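PDB 5HZ0: LRR receptor-like serine/threonine-protein kinase RGI3 from Arabidopsis thaliana, which acts as a cell-surface receptor for RGF peptide hormones, which maintain the root stem cell niche, and pairs with SERK co-receptors once the peptide is bound. Local coordinates for residues 320-325 with 344-349; 328-333 with 352-357; 594-599 with 617-622. The protein carries 5 engineered substitutions. One frame throughout, in Å; residues are numbered along the deposited sequence.

Contact 1: residues 320-325 with 344-349; sequences SLMSNL and QSLSQC
Ser323 sets its CB against the amide end of Gln348 and the backbone carbonyl of Ser345, with CB 3.5 Å from Gln348 OE1; the Gln348 chain runs out extended beyond CG and brings its amide alongside. Next to this, Ser345 OG donates a 2.8 Å hydrogen bond to Ser320 O. That carbonyl is gripped three times, since Ser323 N and Ser323 OG also bond to it from within its own segment. Both segments are short 3-10 helical stretches on the convex side of a plant leucine-rich-repeat solenoid, one in each of two successive repeats, and the serine bond ties one to the other. With an alanine here the Ser323 hydroxyl is gone, and Ser320 O would probably be held less firmly, by Ser323 N and Ser345 OG alone of these three donors. On the inner side, Met322 and Leu346 lie side by side and point the same way, Met322 CG resting 3.5 Å from Leu346 CD1. The Met322 chain bends at chi2 (107°), and both side chains reach Phe331 on strand 330-332. Cys349 SG sits close to two carbonyl oxygens of 320-325, Met322 O at 3.2 Å and Leu325 O at 3.1 Å.

Contact 2: residues 328-333 with 352-357; sequences LTMFFA and LQAIDL
Thr329 O takes two backbone donors from the next repeat, Gln353 N at 2.6 Å and Ala354 N at 3.2 Å. The first comes in tilted from the carbonyl plane, the second nearly along the C=O axis. From there the parallel ladder continues: Phe331 N bonds to Ala354 O in an almost straight line (175° at the hydrogen), Asp356 N bonds to Phe331 O, and a weak bond from Ala333 N to Asp356 O closes it. Strands 330-332 and 354-356 are thus neighbouring rungs on the concave face of the leucine-rich-repeat solenoid, their axes 4.9 Å apart and nearly parallel. Met330, Phe332, Ala354 and Asp356 stand on the hormone-binding side, and all but Ala354 belong to the small-peptide recognition motifs. Phe332 turns its ring edge to Ala354, with CE1 3.7 Å from Ala354 CB, while Met330 CG lies over one ring face toward the rim. Asp356 CB also touches the ring at CD1, its carboxylate plane standing 76° from the ring plane. Its chi1 of -168° carries the carboxylate out from the strand, opposite the backbone N, where OD2 is hydrogen-bonded to the backbone of the bound peptide and OD1 to Ser358 OG; Met330 and Phe332 pack on the peptide too. On the inward side Leu357 CD2 makes an off-centre CH-pi contact with Phe331, 4.2 Å from the ring centroid, and also meets Ala333 CB. Farther back, Leu328 and Leu352 run side by side in the core, Leu328 CG 4.0 Å from Leu352 CD2.

Contact 3: residues 594-599 with 617-622; sequences LNISYN and SDLASN. With NAG (2-acetamido-2-deoxy-beta-D-glucopyranose), chain E.
Ser621 OG accepts a nearly straight hydrogen bond from Tyr598 N (2.8 Å, 174° at the hydrogen) and donates its own hydrogen bond back to Asp618 O, a carbonyl it approaches from above the plane. Placed between the backbone N and the carbonyl carbon (chi1 56°), the hydroxyl can reach the loop and its own helix together. Asn622 ND2 makes a similar bridge: it donates across the contact to Ile596 O at 3.2 Å and back to Asp618 O at 2.9 Å. Ile596 O lies in the plane of the Asn622 amide, although the nitrogen sits well above the plane of that carbonyl. Asp618 O is thereby held by two side chains. Asn599 ND2 adds a weak bond to Ile596 O, while its main partners are Leu578 N, at OD1, and Val573 O, at ND2. At this C-terminal end of the ectodomain, helix 616-620 and the residues after it cap the loop leaving strand 593-595, the last strand of the leucine-rich-repeat solenoid in this chain. Asn595 carries an N-linked sugar, its ND2 bonded covalently to NAG C1; the amide oxygen, OD1, closes an Asx turn by accepting from Ser597 N at 3.3 Å and takes Ser597 OG as well, both in the carbonyl plane. These bonds should hold the sugar-bearing amide against rotation, while Asp572 reaches the sugar itself. Ser621 CB sits over the centre of one face of the Tyr598 ring, a CH-pi contact 3.7 Å from the centroid, and His575 stacks on the same tyrosine. Ser597 CB packs against both Ser621 OG and the Asp618 carboxylate. Deeper in, Ile596 CD1 passes 3.7 Å from Asn622 ND2, the two side chains crossing at about a right angle, and loosely approaches Leu619 CD2.

Contacts 1 and 2 interlock along the chain, their segments alternating, and link neighbouring turns of the solenoid at two levels: 3-10 stretches outside, parallel strands on the concave side. Their centres are 12 Å apart, and the repeat interior joins them, Met322 CE resting 3.4 Å from Phe331 CZ. Contact 3 comes later in the chain and far down the superhelix, its centre about 60 Å from that of contact 1 and 51 Å from that of contact 2. It still shares with contact 2 the long run of parallel strands, at whose last strand it lies. Hormone recognition at contact 2 is thus well separated from the glycosylated C-terminal end of the ectodomain.

Contact 1: residues 320-325 with 344-349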
loop_
_atom_site.group_PDB
_atom_site.type_symbol
_atom_site.label_atom_id
_atom_site.label_comp_id
_atom_site.label_asym_id
_atom_site.label_seq_id
_atom_site.Cartn_x
_atom_site.Cartn_y
_atom_site.Cartn_z
ATOM N N SER A 320 28.066 6.331 4.850
ATOM C CA SER A 320 28.723 5.429 3.898
ATOM C C SER A 320 28.866 4.010 4.447
ATOM O O SER A 320 28.809 3.039 3.685
ATOM C CB SER A 320 30.075 5.986 3.512
ATOM O OG SER A 320 30.773 6.344 4.686
ATOM N N LEU A 321 28.971 3.880 5.773
ATOM C CA LEU A 321 29.096 2.561 6.417
ATOM C C LEU A 321 27.882 1.674 6.172
ATOM O O LEU A 321 27.816 0.535 6.619
ATOM C CB LEU A 321 29.416 2.661 7.910
ATOM C CG LEU A 321 30.880 3.010 8.184
ATOM C CD1 LEU A 321 31.180 3.091 9.679
ATOM C CD2 LEU A 321 31.789 2.022 7.492
ATOM N N MET A 322 26.906 2.235 5.481
ATOM C CA MET A 322 25.774 1.488 4.973
ATOM C C MET A 322 26.222 0.272 4.158
ATOM O O MET A 322 25.474 -0.703 4.022
ATOM C CB MET A 322 24.934 2.407 4.095
ATOM C CG MET A 322 23.480 2.088 4.127
ATOM S SD MET A 322 22.456 3.262 5.038
ATOM C CE MET A 322 20.911 2.444 4.695
ATOM N N SER A 323 27.436 0.327 3.610
ATOM C CA SER A 323 27.991 -0.838 2.906
ATOM C C SER A 323 28.052 -2.088 3.796
ATOM O O SER A 323 27.997 -3.215 3.308
ATOM C CB SER A 323 29.375 -0.517 2.350
ATOM O OG SER A 323 30.057 0.388 3.202
ATOM N N ASN A 324 28.128 -1.892 5.107
ATOM C CA ASN A 324 28.137 -3.018 6.029
ATOM C C ASN A 324 26.846 -3.816 6.098
ATOM O O ASN A 324 26.868 -4.978 6.508
ATOM C CB ASN A 324 28.558 -2.589 7.430
ATOM C CG ASN A 324 30.050 -2.597 7.600
ATOM O OD1 ASN A 324 30.680 -3.654 7.573
ATOM N ND2 ASN A 324 30.635 -1.419 7.762
ATOM N N LEU A 325 25.723 -3.237 5.684
ATOM C CA LEU A 325 24.513 -4.029 5.753
ATOM C C LEU A 325 24.420 -4.733 4.422
ATOM O O LEU A 325 23.924 -4.180 3.436
ATOM C CB LEU A 325 23.316 -3.111 5.928
ATOM C CG LEU A 325 23.526 -2.038 6.991
ATOM C CD1 LEU A 325 22.560 -0.912 6.804
ATOM C CD2 LEU A 325 23.365 -2.674 8.358
ATOM N N GLN A 344 28.130 6.227 -2.860
ATOM C CA GLN A 344 28.375 5.100 -3.767
ATOM C C GLN A 344 28.441 3.743 -3.054
ATOM O O GLN A 344 28.044 2.722 -3.620
ATOM C CB GLN A 344 29.643 5.329 -4.600
ATOM C CG GLN A 344 30.921 5.484 -3.786
ATOM C CD GLN A 344 31.713 4.186 -3.669
ATOM O OE1 GLN A 344 31.650 3.322 -4.549
ATOM N NE2 GLN A 344 32.463 4.045 -2.576
ATOM N N SER A 345 28.912 3.734 -1.806
ATOM C CA SER A 345 29.079 2.488 -1.052
ATOM C C SER A 345 27.763 1.778 -0.791
ATOM O O SER A 345 27.731 0.627 -0.361
ATOM C CB SER A 345 29.790 2.737 0.270
ATOM O OG SER A 345 29.162 3.763 1.022
ATOM N N LEU A 346 26.671 2.465 -1.052
ATOM C CA LEU A 346 25.362 1.849 -0.945
ATOM C C LEU A 346 25.231 0.716 -1.970
ATOM O O LEU A 346 24.479 -0.242 -1.764
ATOM C CB LEU A 346 24.283 2.904 -1.146
ATOM C CG LEU A 346 22.856 2.551 -0.759
ATOM C CD1 LEU A 346 22.796 2.115 0.689
ATOM C CD2 LEU A 346 21.971 3.773 -1.006
ATOM N N SER A 347 25.977 0.825 -3.064
ATOM C CA SER A 347 26.028 -0.244 -4.060
ATOM C C SER A 347 26.720 -1.525 -3.558
ATOM O O SER A 347 26.589 -2.574 -4.187
ATOM C CB SER A 347 26.734 0.230 -5.326
ATOM O OG SER A 347 28.103 0.465 -5.059
ATOM N N GLN A 348 27.454 -1.456 -2.444
ATOM C CA GLN A 348 27.986 -2.690 -1.865
ATOM C C GLN A 348 26.906 -3.529 -1.203
ATOM O O GLN A 348 27.158 -4.655 -0.793
ATOM C CB GLN A 348 29.111 -2.422 -0.878
ATOM C CG GLN A 348 30.367 -1.917 -1.527
ATOM C CD GLN A 348 31.384 -1.515 -0.505
ATOM O OE1 GLN A 348 31.676 -2.273 0.429
ATOM N NE2 GLN A 348 31.919 -0.304 -0.648
ATOM N N CYS A 349 25.698 -2.991 -1.104
ATOM C CA CYS A 349 24.602 -3.815 -0.647
ATOM C C CYS A 349 24.062 -4.402 -1.948
ATOM O O CYS A 349 23.226 -3.783 -2.628
ATOM C CB CYS A 349 23.516 -2.963 0.045
ATOM S SG CYS A 349 24.066 -1.812 1.370
#

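Contact 2: residues 328-333 with 352-357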
loop_
_atom_site.group_PDB
_atom_site.type_symbol
_atom_site.label_atom_id
_atom_site.label_comp_id
_atom_site.label_asym_id
_atom_site.label_seq_id
_atom_site.Cartn_x
_atom_site.Cartn_y
_atom_site.Cartn_z
ATOM N N LEU A 328 20.670 -5.961 3.194
ATOM C CA LEU A 328 19.609 -4.973 2.969
ATOM C C LEU A 328 18.927 -5.142 1.603
ATOM O O LEU A 328 19.562 -5.023 0.542
ATOM C CB LEU A 328 20.220 -3.581 3.054
ATOM C CG LEU A 328 19.350 -2.346 3.264
ATOM C CD1 LEU A 328 18.679 -2.406 4.627
ATOM C CD2 LEU A 328 20.189 -1.078 3.127
ATOM N N THR A 329 17.631 -5.447 1.649
ATOM C CA THR A 329 16.773 -5.519 0.470
ATOM C C THR A 329 16.041 -4.232 0.131
ATOM O O THR A 329 15.772 -3.944 -1.026
ATOM C CB THR A 329 15.801 -6.716 0.526
ATOM O OG1 THR A 329 14.866 -6.550 1.601
ATOM C CG2 THR A 329 16.579 -7.977 0.736
ATOM N N MET A 330 15.674 -3.498 1.170
ATOM C CA MET A 330 14.768 -2.367 1.031
ATOM C C MET A 330 15.248 -1.186 1.863
ATOM O O MET A 330 15.453 -1.315 3.078
ATOM C CB MET A 330 13.364 -2.773 1.470
ATOM C CG MET A 330 12.300 -1.751 1.130
ATOM S SD MET A 330 10.647 -2.321 1.544
ATOM C CE MET A 330 10.585 -3.855 0.613
ATOM N N PHE A 331 15.455 -0.045 1.208
ATOM C CA PHE A 331 15.869 1.146 1.924
ATOM C C PHE A 331 14.924 2.312 1.550
ATOM O O PHE A 331 15.013 2.893 0.447
ATOM C CB PHE A 331 17.339 1.445 1.572
ATOM C CG PHE A 331 17.911 2.666 2.243
ATOM C CD1 PHE A 331 17.500 3.044 3.514
ATOM C CD2 PHE A 331 18.868 3.442 1.592
ATOM C CE1 PHE A 331 18.022 4.189 4.128
ATOM C CE2 PHE A 331 19.383 4.582 2.197
ATOM C CZ PHE A 331 18.958 4.955 3.475
ATOM N N PHE A 332 14.040 2.666 2.489
ATOM C CA PHE A 332 13.126 3.795 2.305
ATOM C C PHE A 332 13.447 4.882 3.321
ATOM O O PHE A 332 13.181 4.731 4.520
ATOM C CB PHE A 332 11.653 3.371 2.465
ATOM C CG PHE A 332 11.128 2.504 1.343
ATOM C CD1 PHE A 332 11.938 2.143 0.273
ATOM C CD2 PHE A 332 9.813 2.051 1.359
ATOM C CE1 PHE A 332 11.445 1.325 -0.761
ATOM C CE2 PHE A 332 9.316 1.249 0.340
ATOM C CZ PHE A 332 10.132 0.888 -0.730
ATOM N N ALA A 333 14.093 5.938 2.832
ATOM C CA ALA A 333 14.282 7.212 3.542
ATOM C C ALA A 333 13.470 8.433 3.030
ATOM O O ALA A 333 13.816 9.573 3.358
ATOM C CB ALA A 333 15.754 7.544 3.667
ATOM N N LEU A 352 20.013 -5.123 -2.776
ATOM C CA LEU A 352 18.976 -4.083 -2.732
ATOM C C LEU A 352 17.909 -4.266 -3.816
ATOM O O LEU A 352 18.211 -4.267 -5.005
ATOM C CB LEU A 352 19.604 -2.699 -2.890
ATOM C CG LEU A 352 20.097 -2.075 -1.587
ATOM C CD1 LEU A 352 20.881 -0.806 -1.870
ATOM C CD2 LEU A 352 18.936 -1.833 -0.632
ATOM N N GLN A 353 16.661 -4.445 -3.390
ATOM C CA GLN A 353 15.538 -4.499 -4.316
ATOM C C GLN A 353 14.910 -3.144 -4.616
ATOM O O GLN A 353 14.545 -2.847 -5.754
ATOM C CB GLN A 353 14.518 -5.536 -3.861
ATOM C CG GLN A 353 15.133 -6.928 -3.846
ATOM C CD GLN A 353 14.305 -7.953 -3.103
ATOM O OE1 GLN A 353 13.161 -7.698 -2.717
ATOM N NE2 GLN A 353 14.888 -9.119 -2.880
ATOM N N ALA A 354 14.768 -2.337 -3.570
ATOM C CA ALA A 354 14.064 -1.066 -3.665
ATOM C C ALA A 354 14.780 0.016 -2.887
ATOM O O ALA A 354 15.020 -0.112 -1.682
ATOM C CB ALA A 354 12.632 -1.217 -3.160
ATOM N N ILE A 355 15.128 1.086 -3.581
ATOM C CA ILE A 355 15.631 2.274 -2.916
ATOM C C ILE A 355 14.652 3.439 -3.180
ATOM O O ILE A 355 14.434 3.797 -4.334
ATOM C CB ILE A 355 17.021 2.649 -3.455
ATOM C CG1 ILE A 355 18.005 1.503 -3.247
ATOM C CG2 ILE A 355 17.533 3.925 -2.796
ATOM C CD1 ILE A 355 19.281 1.661 -4.047
ATOM N N ASP A 356 14.035 3.988 -2.132
ATOM C CA ASP A 356 13.299 5.243 -2.289
ATOM C C ASP A 356 13.864 6.313 -1.356
ATOM O O ASP A 356 13.655 6.283 -0.135
ATOM C CB ASP A 356 11.797 5.043 -2.029
ATOM C CG ASP A 356 10.934 6.254 -2.462
ATOM O OD1 ASP A 356 11.477 7.372 -2.652
ATOM O OD2 ASP A 356 9.698 6.074 -2.614
ATOM N N LEU A 357 14.594 7.244 -1.966
ATOM C CA LEU A 357 15.142 8.445 -1.321
ATOM C C LEU A 357 14.427 9.787 -1.637
ATOM O O LEU A 357 14.967 10.864 -1.354
ATOM C CB LEU A 357 16.656 8.519 -1.533
ATOM C CG LEU A 357 17.378 7.253 -1.057
ATOM C CD1 LEU A 357 18.867 7.306 -1.346
ATOM C CD2 LEU A 357 17.121 7.004 0.429
#

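Contact 3: residues 594-599 with 617-622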
loop_
_atom_site.group_PDB
_atom_site.type_symbol
_atom_site.label_atom_id
_atom_site.label_comp_id
_atom_site.label_asym_id
_atom_site.label_seq_id
_atom_site.Cartn_x
_atom_site.Cartn_y
_atom_site.Cartn_z
ATOM N N LEU A 594 -15.885 22.967 -22.915
ATOM C CA LEU A 594 -15.644 23.346 -24.301
ATOM C C LEU A 594 -14.972 24.703 -24.321
ATOM O O LEU A 594 -15.521 25.645 -23.777
ATOM C CB LEU A 594 -16.964 23.430 -25.073
ATOM C CG LEU A 594 -16.821 23.913 -26.522
ATOM C CD1 LEU A 594 -15.819 23.048 -27.273
ATOM C CD2 LEU A 594 -18.169 23.945 -27.265
ATOM N N ASN A 595 -13.782 24.804 -24.908
ATOM C CA ASN A 595 -13.151 26.104 -25.066
ATOM C C ASN A 595 -12.907 26.384 -26.559
ATOM O O ASN A 595 -12.031 25.763 -27.187
ATOM C CB ASN A 595 -11.860 26.156 -24.247
ATOM C CG ASN A 595 -11.298 27.559 -24.106
ATOM O OD1 ASN A 595 -11.629 28.438 -24.902
ATOM N ND2 ASN A 595 -10.421 27.784 -23.102
ATOM N N ILE A 596 -13.740 27.276 -27.114
ATOM C CA ILE A 596 -13.662 27.756 -28.505
ATOM C C ILE A 596 -13.116 29.182 -28.724
ATOM O O ILE A 596 -13.153 29.699 -29.840
ATOM C CB ILE A 596 -14.985 27.544 -29.290
ATOM C CG1 ILE A 596 -16.203 28.066 -28.500
ATOM C CG2 ILE A 596 -15.180 26.074 -29.630
ATOM C CD1 ILE A 596 -16.246 29.544 -28.286
ATOM N N SER A 597 -12.681 29.826 -27.652
ATOM C CA SER A 597 -12.304 31.235 -27.671
ATOM C C SER A 597 -11.085 31.551 -28.529
ATOM O O SER A 597 -10.315 30.671 -28.882
ATOM C CB SER A 597 -12.064 31.732 -26.248
ATOM O OG SER A 597 -10.815 31.284 -25.756
ATOM N N TYR A 598 -10.936 32.820 -28.876
ATOM C CA TYR A 598 -9.865 33.287 -29.756
ATOM C C TYR A 598 -9.738 32.467 -31.034
ATOM O O TYR A 598 -8.685 31.942 -31.350
ATOM C CB TYR A 598 -8.541 33.429 -29.011
ATOM C CG TYR A 598 -8.637 34.397 -27.859
ATOM C CD1 TYR A 598 -8.388 35.762 -28.037
ATOM C CD2 TYR A 598 -9.021 33.956 -26.591
ATOM C CE1 TYR A 598 -8.499 36.657 -26.970
ATOM C CE2 TYR A 598 -9.132 34.831 -25.532
ATOM C CZ TYR A 598 -8.866 36.178 -25.726
ATOM O OH TYR A 598 -8.980 37.040 -24.661
ATOM N N ASN A 599 -10.850 32.345 -31.743
ATOM C CA ASN A 599 -10.858 31.764 -33.066
ATOM C C ASN A 599 -11.616 32.698 -33.991
ATOM O O ASN A 599 -11.992 33.803 -33.601
ATOM C CB ASN A 599 -11.485 30.362 -33.065
ATOM C CG ASN A 599 -10.464 29.252 -32.794
ATOM O OD1 ASN A 599 -9.602 28.970 -33.631
ATOM N ND2 ASN A 599 -10.582 28.600 -31.635
ATOM N N SER A 617 -17.371 36.208 -22.942
ATOM C CA SER A 617 -16.082 36.682 -23.424
ATOM C C SER A 617 -15.492 35.698 -24.442
ATOM O O SER A 617 -14.783 36.103 -25.365
ATOM C CB SER A 617 -15.128 36.891 -22.253
ATOM O OG SER A 617 -15.269 35.841 -21.311
ATOM N N ASP A 618 -15.791 34.411 -24.270
ATOM C CA ASP A 618 -15.399 33.379 -25.232
ATOM C C ASP A 618 -16.029 33.595 -26.597
ATOM O O ASP A 618 -15.392 33.322 -27.619
ATOM C CB ASP A 618 -15.792 31.996 -24.732
ATOM C CG ASP A 618 -14.748 31.391 -23.837
ATOM O OD1 ASP A 618 -13.963 32.164 -23.246
ATOM O OD2 ASP A 618 -14.701 30.144 -23.736
ATOM N N LEU A 619 -17.282 34.063 -26.614
ATOM C CA LEU A 619 -17.955 34.382 -27.867
ATOM C C LEU A 619 -17.470 35.732 -28.382
ATOM O O LEU A 619 -17.536 36.014 -29.576
ATOM C CB LEU A 619 -19.477 34.429 -27.697
ATOM C CG LEU A 619 -20.208 33.322 -26.934
ATOM C CD1 LEU A 619 -21.707 33.535 -27.057
ATOM C CD2 LEU A 619 -19.822 31.940 -27.425
ATOM N N ALA A 620 -16.987 36.574 -27.477
ATOM C CA ALA A 620 -16.575 37.919 -27.861
ATOM C C ALA A 620 -15.212 37.931 -28.571
ATOM O O ALA A 620 -14.899 38.873 -29.310
ATOM C CB ALA A 620 -16.578 38.842 -26.642
ATOM N N SER A 621 -14.420 36.875 -28.360
ATOM C CA SER A 621 -13.110 36.747 -29.003
ATOM C C SER A 621 -13.172 36.080 -30.377
ATOM O O SER A 621 -12.151 35.924 -31.043
ATOM C CB SER A 621 -12.113 35.998 -28.102
ATOM O OG SER A 621 -12.612 34.723 -27.739
ATOM N N ASN A 622 -14.365 35.664 -30.780
ATOM C CA ASN A 622 -14.572 35.083 -32.101
ATOM C C ASN A 622 -15.028 36.101 -33.162
ATOM O O ASN A 622 -14.913 37.302 -32.970
ATOM C CB ASN A 622 -15.508 33.874 -32.033
ATOM C CG ASN A 622 -14.808 32.629 -31.553
ATOM O OD1 ASN A 622 -14.161 31.926 -32.337
ATOM N ND2 ASN A 622 -14.932 32.340 -30.259
HETATM C C1 NAG E . -10.136 26.689 -22.202
HETATM C C2 NAG E . -8.805 27.077 -21.545
HETATM C C3 NAG E . -8.423 26.176 -20.365
HETATM C C4 NAG E . -9.599 25.932 -19.426
HETATM C C5 NAG E . -10.831 25.537 -20.241
HETATM C C6 NAG E . -12.082 25.394 -19.389
HETATM C C7 NAG E . -6.800 28.001 -22.569
HETATM C C8 NAG E . -5.825 27.923 -23.710
HETATM N N2 NAG E . -7.748 27.071 -22.541
HETATM O O3 NAG E . -7.437 26.830 -19.615
HETATM O O4 NAG E . -9.239 24.988 -18.430
HETATM O O5 NAG E . -11.110 26.542 -21.198
HETATM O O6 NAG E . -12.445 26.663 -18.880
HETATM O O7 NAG E . -6.702 28.865 -21.698
#